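Long-range contacts in glucan-binding protein C, GbpC (Streptococcus mutans, PDB 6CAM), which probably binds glucan at the bacterial surface through a calcium-containing sugar site, as a wall-linked protein of which this chain holds the GbpC domain: residues S223-W228 with N259-A264; H235-N240 with T325-A330. One frame throughout, in Å; residues are numbered along the deposited sequence.

Contact 1: S223-W228 with N259-A264. With CA (calcium ion), chain B; BGC (beta-D-glucopyranose), chain C; BGC (beta-D-glucopyranose), chain D.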
loop_
_atom_site.group_PDB
_atom_site.type_symbol
_atom_site.label_atom_id
_atom_site.label_comp_id
_atom_site.label_asym_id
_atom_site.label_seq_id
_atom_site.Cartn_x
_atom_site.Cartn_y
_atom_site.Cartn_z
ATOM N N SER A 223 0.185 2.276 -4.644
ATOM C CA SER A 223 -1.024 1.536 -4.249
ATOM C C SER A 223 -1.392 1.832 -2.825
ATOM O O SER A 223 -0.634 2.430 -2.093
ATOM C CB SER A 223 -0.827 0.017 -4.440
ATOM O OG SER A 223 -0.580 -0.282 -5.797
ATOM N N SER A 224 -2.590 1.400 -2.441
ATOM C CA SER A 224 -2.973 1.328 -1.052
ATOM C C SER A 224 -2.889 2.705 -0.415
ATOM O O SER A 224 -2.337 2.874 0.664
ATOM C CB SER A 224 -2.155 0.259 -0.316
ATOM O OG SER A 224 -2.420 0.263 1.077
ATOM N N LEU A 225 -3.463 3.677 -1.099
ATOM C CA LEU A 225 -3.603 5.012 -0.574
ATOM C C LEU A 225 -4.967 5.061 0.125
ATOM O O LEU A 225 -5.908 5.568 -0.411
ATOM C CB LEU A 225 -3.529 6.015 -1.691
ATOM C CG LEU A 225 -2.115 6.060 -2.320
ATOM C CD1 LEU A 225 -2.095 7.140 -3.355
ATOM C CD2 LEU A 225 -1.025 6.271 -1.263
ATOM N N ASN A 226 -4.993 4.562 1.338
ATOM C CA ASN A 226 -6.213 4.486 2.131
ATOM C C ASN A 226 -6.662 5.848 2.614
ATOM O O ASN A 226 -5.861 6.698 3.017
ATOM C CB ASN A 226 -5.986 3.638 3.383
ATOM C CG ASN A 226 -5.464 2.279 3.067
ATOM O OD1 ASN A 226 -4.291 2.125 2.724
ATOM N ND2 ASN A 226 -6.292 1.284 3.238
ATOM N N HIS A 227 -7.970 6.024 2.646
ATOM C CA HIS A 227 -8.547 7.165 3.270
ATOM C C HIS A 227 -9.689 6.556 4.040
ATOM O O HIS A 227 -10.626 6.055 3.440
ATOM C CB HIS A 227 -9.055 8.151 2.234
ATOM C CG HIS A 227 -9.733 9.351 2.810
ATOM N ND1 HIS A 227 -10.002 10.466 2.057
ATOM C CD2 HIS A 227 -10.188 9.621 4.062
ATOM C CE1 HIS A 227 -10.593 11.374 2.814
ATOM N NE2 HIS A 227 -10.710 10.891 4.037
ATOM N N TRP A 228 -9.596 6.581 5.350
ATOM C CA TRP A 228 -10.745 6.186 6.144
ATOM C C TRP A 228 -11.131 7.317 7.051
ATOM O O TRP A 228 -10.299 8.121 7.467
ATOM C CB TRP A 228 -10.504 4.875 6.896
ATOM C CG TRP A 228 -9.258 4.728 7.735
ATOM C CD1 TRP A 228 -8.134 4.046 7.398
ATOM C CD2 TRP A 228 -9.064 5.179 9.080
ATOM N NE1 TRP A 228 -7.228 4.076 8.433
ATOM C CE2 TRP A 228 -7.777 4.757 9.481
ATOM C CE3 TRP A 228 -9.842 5.903 9.976
ATOM C CZ2 TRP A 228 -7.248 5.057 10.730
ATOM C CZ3 TRP A 228 -9.311 6.204 11.241
ATOM C CH2 TRP A 228 -8.029 5.785 11.596
ATOM N N ASN A 259 -0.622 18.836 -6.653
ATOM C CA ASN A 259 0.409 17.881 -7.095
ATOM C C ASN A 259 0.497 16.645 -6.166
ATOM O O ASN A 259 1.393 15.759 -6.356
ATOM C CB ASN A 259 1.760 18.580 -7.289
ATOM C CG ASN A 259 2.718 17.784 -8.163
ATOM O OD1 ASN A 259 2.327 17.219 -9.200
ATOM N ND2 ASN A 259 3.976 17.719 -7.744
ATOM N N GLU A 260 -0.499 16.556 -5.265
ATOM C CA GLU A 260 -0.742 15.374 -4.431
ATOM C C GLU A 260 -1.838 14.455 -4.977
ATOM O O GLU A 260 -2.869 14.920 -5.471
ATOM C CB GLU A 260 -1.098 15.780 -3.002
ATOM C CG GLU A 260 0.110 16.201 -2.184
ATOM C CD GLU A 260 -0.226 16.391 -0.727
ATOM O OE1 GLU A 260 -1.114 17.216 -0.438
ATOM O OE2 GLU A 260 0.386 15.713 0.135
ATOM N N ILE A 261 -1.611 13.155 -4.870
ATOM C CA ILE A 261 -2.603 12.175 -5.180
ATOM C C ILE A 261 -3.088 11.488 -3.919
ATOM O O ILE A 261 -2.320 11.166 -3.018
ATOM C CB ILE A 261 -2.128 11.169 -6.262
ATOM C CG1 ILE A 261 -1.082 10.199 -5.730
ATOM C CG2 ILE A 261 -1.631 11.971 -7.465
ATOM C CD1 ILE A 261 -0.799 9.048 -6.664
ATOM N N TYR A 262 -4.385 11.302 -3.863
ATOM C CA TYR A 262 -5.017 10.639 -2.766
ATOM C C TYR A 262 -6.479 10.477 -3.106
ATOM O O TYR A 262 -6.941 11.008 -4.108
ATOM C CB TYR A 262 -4.854 11.420 -1.446
ATOM C CG TYR A 262 -5.347 12.828 -1.447
ATOM C CD1 TYR A 262 -4.518 13.882 -1.828
ATOM C CD2 TYR A 262 -6.647 13.125 -1.032
ATOM C CE1 TYR A 262 -4.972 15.204 -1.813
ATOM C CE2 TYR A 262 -7.115 14.446 -1.008
ATOM C CZ TYR A 262 -6.279 15.467 -1.398
ATOM O OH TYR A 262 -6.756 16.771 -1.387
ATOM N N SER A 263 -7.178 9.734 -2.255
ATOM C CA SER A 263 -8.605 9.568 -2.341
ATOM C C SER A 263 -9.229 10.662 -1.532
ATOM O O SER A 263 -9.110 10.655 -0.323
ATOM C CB SER A 263 -9.006 8.192 -1.807
ATOM O OG SER A 263 -10.402 8.049 -1.737
ATOM N N ALA A 264 -9.899 11.581 -2.213
ATOM C CA ALA A 264 -10.542 12.721 -1.576
ATOM C C ALA A 264 -11.618 12.275 -0.587
ATOM O O ALA A 264 -11.824 12.923 0.419
ATOM C CB ALA A 264 -11.139 13.640 -2.613
HETATM CA CA CA B . -1.998 1.851 2.710
HETATM C C2 BGC C . -1.452 1.597 5.664
HETATM C C3 BGC C . -1.573 0.725 4.476
HETATM C C4 BGC C . -2.423 -0.508 4.603
HETATM C C5 BGC C . -3.698 -0.244 5.429
HETATM C C6 BGC C . -4.597 -1.453 5.748
HETATM C C1 BGC C . -2.753 1.717 6.447
HETATM O O1 BGC C . -2.498 2.342 7.727
HETATM O O2 BGC C . -1.266 2.715 4.806
HETATM O O3 BGC C . -0.309 0.635 3.754
HETATM O O4 BGC C . -2.703 -0.354 3.227
HETATM O O5 BGC C . -3.326 0.413 6.643
HETATM O O6 BGC C . -5.976 -1.245 5.290
HETATM C C2 BGC D . 1.171 -3.307 0.102
HETATM C C3 BGC D . 0.746 -2.806 -1.299
HETATM C C4 BGC D . 1.134 -1.351 -1.537
HETATM C C5 BGC D . 1.810 -0.782 -0.296
HETATM C C6 BGC D . 2.146 0.667 -0.500
HETATM C C1 BGC D . 0.878 -2.323 1.256
HETATM O O1 BGC D . -0.465 -2.489 1.750
HETATM O O2 BGC D . 2.568 -3.697 0.101
HETATM O O3 BGC D . -0.676 -2.927 -1.528
HETATM O O4 BGC D . 2.007 -1.246 -2.677
HETATM O O5 BGC D . 1.010 -0.952 0.874
HETATM O O6 BGC D . 1.163 1.538 -1.018
HETATM O O HOH W 1 -5.871 8.535 -0.078
HETATM O O HOH W 2 0.114 2.395 1.813
#
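The calcium-binding loop of the GbpC domain meets strand 260-263 and the residue after it through His227 and Leu225, which touch Ser263, Ala264 and Ile261. No backbone hydrogen bond joins the two segments. His227 ND1 donates a short hydrogen bond to Ser263 O at 2.5 Å. With 167° at the hydrogen, the bond is nearly straight, and the acceptor sits close to the imidazole plane. The histidine holds CG anti to its own N (chi1 177°), which carries the ring out toward the end of the other strand. The next carbonyl also comes to the ring edge, with His227 CE1 and Ala264 O 3.1 Å apart. On its far nitrogen, NE2, the imidazole is held by Asp234, so its rotation is fixed at two points; with an acceptor at each nitrogen, one of them a carboxylate, the ring may well carry a positive charge. Water 1 fills the step between the backbones, giving a hydrogen to Leu225 O and accepting one from Ser263 N at 2.8 Å. Next to this water, toward Ile261, the contact turns apolar: Leu225 and Ile261 cross at about a right angle, CD1 of the leucine meeting CG1 of the isoleucine at 4.0 Å. Leu225, which heads toward 259-264, sits in sequence between two calcium ligands. Ser224 chelates the ion with both O and OG, and Asn226 OD1 binds it at 2.3 Å. Glu237, water 2 and O2, O3 and O4 of the chain C glucose complete the shell. Asp285 and Gln268 hold Asn226 ND2, a second shell that probably helps keep OD1 turned to the metal. A sugar whose hydroxyls ligate calcium directly is the mode of binding known from C-type lectins, here built on a beta-sheet scaffold.

Contact 2: H235-N240 with T325-A330; sequences HVEKVN and TTIWFA. With CA (calcium ion), chain B; BGC (beta-D-glucopyranose), chain C; BGC (beta-D-glucopyranose), chain D.
The His235 imidazole presents its edge to strand 325-329, with Thr326 O near the ring plane and 3.8 Å from CE1. Also at that edge, NE2 donates to Glu237 OE2 at 2.6 Å, although the position of OE2 is less certain; the Trp228 ring stacks on the imidazole. Across the site, one face of the Trp328 indole carries the chain D glucose, whose O2 stands 3.8 Å above the ring plane, over its centre. The Phe329 ring stacks with Phe314, and its CE1 meets Val239 CG2 at 3.9 Å. Between these rings Glu237 and Ile327 approach from opposite directions, the isoleucine methyl CD1 lying 3.6 Å from Glu237 OE1. An extended chain beyond CG (chi2 175°) delivers that oxygen to the calcium ion at 2.5 Å. The facing strand answers with its backbone: Thr326 O accepts a hydrogen bond from O1 of the chain C glucose at 3.0 Å, and Trp328 N donates to O3 of the same sugar. Trp328 O accepts one from calcium-bound water 2. One strand therefore supplies the charge, the other neutral polar groups and an aromatic platform, a division consistent with calcium-dependent recognition of sugar.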
loop_
_atom_site.group_PDB
_atom_site.type_symbol
_atom_site.label_atom_id
_atom_site.label_comp_id
_atom_site.label_asym_id
_atom_site.label_seq_id
_atom_site.Cartn_x
_atom_site.Cartn_y
_atom_site.Cartn_z
ATOM N N HIS A 235 -8.079 9.595 8.363
ATOM C CA HIS A 235 -6.768 9.083 8.008
ATOM C C HIS A 235 -6.633 9.140 6.518
ATOM O O HIS A 235 -7.406 8.530 5.830
ATOM C CB HIS A 235 -6.720 7.624 8.474
ATOM C CG HIS A 235 -5.461 6.911 8.129
ATOM N ND1 HIS A 235 -4.472 6.668 9.061
ATOM C CD2 HIS A 235 -5.047 6.335 6.974
ATOM C CE1 HIS A 235 -3.487 6.000 8.481
ATOM N NE2 HIS A 235 -3.812 5.783 7.217
ATOM N N VAL A 236 -5.631 9.814 5.991
ATOM C CA VAL A 236 -5.499 9.922 4.555
ATOM C C VAL A 236 -4.044 9.741 4.218
ATOM O O VAL A 236 -3.199 10.314 4.869
ATOM C CB VAL A 236 -5.951 11.305 4.000
ATOM C CG1 VAL A 236 -5.938 11.284 2.480
ATOM C CG2 VAL A 236 -7.349 11.673 4.472
ATOM N N GLU A 237 -3.799 8.904 3.219
ATOM C CA GLU A 237 -2.475 8.654 2.707
ATOM C C GLU A 237 -2.359 9.384 1.425
ATOM O O GLU A 237 -3.241 9.284 0.563
ATOM C CB GLU A 237 -2.294 7.137 2.540
ATOM C CG GLU A 237 -2.372 6.556 3.938
ATOM C CD GLU A 237 -2.346 5.081 4.091
ATOM O OE1 GLU A 237 -2.114 4.336 3.119
ATOM O OE2 GLU A 237 -2.508 4.661 5.280
ATOM N N LYS A 238 -1.268 10.114 1.253
ATOM C CA LYS A 238 -1.114 10.999 0.098
ATOM C C LYS A 238 0.278 10.875 -0.454
ATOM O O LYS A 238 1.171 10.523 0.262
ATOM C CB LYS A 238 -1.356 12.451 0.459
ATOM C CG LYS A 238 -2.657 12.722 1.171
ATOM C CD LYS A 238 -2.803 14.201 1.454
ATOM C CE LYS A 238 -4.166 14.445 2.040
ATOM N NZ LYS A 238 -4.256 15.817 2.598
ATOM N N VAL A 239 0.419 11.100 -1.741
ATOM C CA VAL A 239 1.736 11.165 -2.347
ATOM C C VAL A 239 1.818 12.459 -3.105
ATOM O O VAL A 239 0.949 12.782 -3.931
ATOM C CB VAL A 239 2.015 10.004 -3.302
ATOM C CG1 VAL A 239 3.479 10.021 -3.749
ATOM C CG2 VAL A 239 1.775 8.667 -2.636
ATOM N N ASN A 240 2.871 13.187 -2.853
ATOM C CA ASN A 240 3.208 14.321 -3.687
ATOM C C ASN A 240 4.237 13.816 -4.652
ATOM O O ASN A 240 5.312 13.398 -4.246
ATOM C CB ASN A 240 3.714 15.449 -2.826
ATOM C CG ASN A 240 3.978 16.710 -3.614
ATOM O OD1 ASN A 240 4.492 16.675 -4.722
ATOM N ND2 ASN A 240 3.622 17.847 -3.023
ATOM N N THR A 325 -0.079 6.389 13.992
ATOM C CA THR A 325 -0.205 6.599 12.580
ATOM C C THR A 325 0.795 5.694 11.918
ATOM O O THR A 325 1.950 5.759 12.237
ATOM C CB THR A 325 0.139 8.060 12.246
ATOM O OG1 THR A 325 -0.806 8.931 12.887
ATOM C CG2 THR A 325 0.094 8.306 10.756
ATOM N N THR A 326 0.361 4.889 10.967
ATOM C CA THR A 326 1.246 3.941 10.311
ATOM C C THR A 326 0.943 3.918 8.823
ATOM O O THR A 326 -0.177 4.188 8.381
ATOM C CB THR A 326 1.068 2.518 10.884
ATOM O OG1 THR A 326 -0.284 2.072 10.692
ATOM C CG2 THR A 326 1.403 2.477 12.375
ATOM N N ILE A 327 1.956 3.611 8.038
ATOM C CA ILE A 327 1.737 3.355 6.640
ATOM C C ILE A 327 2.796 2.370 6.208
ATOM O O ILE A 327 3.955 2.481 6.599
ATOM C CB ILE A 327 1.809 4.648 5.789
ATOM C CG1 ILE A 327 1.531 4.357 4.312
ATOM C CG2 ILE A 327 3.161 5.329 5.898
ATOM C CD1 ILE A 327 1.200 5.579 3.473
ATOM N N TRP A 328 2.375 1.384 5.439
ATOM C CA TRP A 328 3.301 0.593 4.671
ATOM C C TRP A 328 3.289 1.222 3.307
ATOM O O TRP A 328 2.312 1.164 2.612
ATOM C CB TRP A 328 2.845 -0.836 4.599
ATOM C CG TRP A 328 3.787 -1.717 3.919
ATOM C CD1 TRP A 328 4.924 -1.373 3.201
ATOM C CD2 TRP A 328 3.702 -3.109 3.883
ATOM N NE1 TRP A 328 5.531 -2.500 2.718
ATOM C CE2 TRP A 328 4.806 -3.581 3.132
ATOM C CE3 TRP A 328 2.805 -4.037 4.438
ATOM C CZ2 TRP A 328 5.024 -4.934 2.907
ATOM C CZ3 TRP A 328 3.023 -5.393 4.206
ATOM C CH2 TRP A 328 4.126 -5.822 3.451
ATOM N N PHE A 329 4.368 1.865 2.938
ATOM C CA PHE A 329 4.412 2.528 1.679
ATOM C C PHE A 329 5.403 1.735 0.890
ATOM O O PHE A 329 6.535 1.624 1.289
ATOM C CB PHE A 329 4.894 3.988 1.772
ATOM C CG PHE A 329 5.034 4.614 0.419
ATOM C CD1 PHE A 329 3.921 5.119 -0.211
ATOM C CD2 PHE A 329 6.231 4.585 -0.257
ATOM C CE1 PHE A 329 4.012 5.638 -1.490
ATOM C CE2 PHE A 329 6.342 5.124 -1.520
ATOM C CZ PHE A 329 5.232 5.634 -2.146
ATOM N N ALA A 330 4.999 1.284 -0.285
ATOM C CA ALA A 330 5.791 0.428 -1.130
ATOM C C ALA A 330 5.551 0.990 -2.512
ATOM O O ALA A 330 4.450 1.431 -2.834
ATOM C CB ALA A 330 5.376 -1.033 -1.040
HETATM CA CA CA B . -1.998 1.851 2.710
HETATM C C2 BGC C . -1.452 1.597 5.664
HETATM C C3 BGC C . -1.573 0.725 4.476
HETATM C C4 BGC C . -2.423 -0.508 4.603
HETATM C C5 BGC C . -3.698 -0.244 5.429
HETATM C C6 BGC C . -4.597 -1.453 5.748
HETATM C C1 BGC C . -2.753 1.717 6.447
HETATM O O1 BGC C . -2.498 2.342 7.727
HETATM O O2 BGC C . -1.266 2.715 4.806
HETATM O O3 BGC C . -0.309 0.635 3.754
HETATM O O4 BGC C . -2.703 -0.354 3.227
HETATM O O5 BGC C . -3.326 0.413 6.643
HETATM O O6 BGC C . -5.976 -1.245 5.290
HETATM C C2 BGC D . 1.171 -3.307 0.102
HETATM C C3 BGC D . 0.746 -2.806 -1.299
HETATM C C4 BGC D . 1.134 -1.351 -1.537
HETATM C C5 BGC D . 1.810 -0.782 -0.296
HETATM C C6 BGC D . 2.146 0.667 -0.500
HETATM C C1 BGC D . 0.878 -2.323 1.256
HETATM O O1 BGC D . -0.465 -2.489 1.750
HETATM O O2 BGC D . 2.568 -3.697 0.101
HETATM O O3 BGC D . -0.676 -2.927 -1.528
HETATM O O4 BGC D . 2.007 -1.246 -2.677
HETATM O O5 BGC D . 1.010 -0.952 0.874
HETATM O O6 BGC D . 1.163 1.538 -1.018
HETATM O O HOH W 2 0.114 2.395 1.813
#

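In the fold
After the long N-terminal helix 3-51 and the first strands of the domain, the chain reaches the four segments in the order 223-228, 235-240, 259-264, 325-330. Contact 1 closes a loop that contains 235-240; contact 2 leaves from inside that loop and closes a longer one, so the two cross rather than nest. Strand 233-240 is the common element: 227-230 and 260-263 both pair antiparallel with one of its edges, while its other edge meets 312-319. Contact 1 joins the start of strand 227-230 and the loop before it to strand 260-263 of the same nine-strand sheet, whereas contact 2 ties that sheet to an outermost strand of the four-strand sheet. Both touch calcium and the two glucoses.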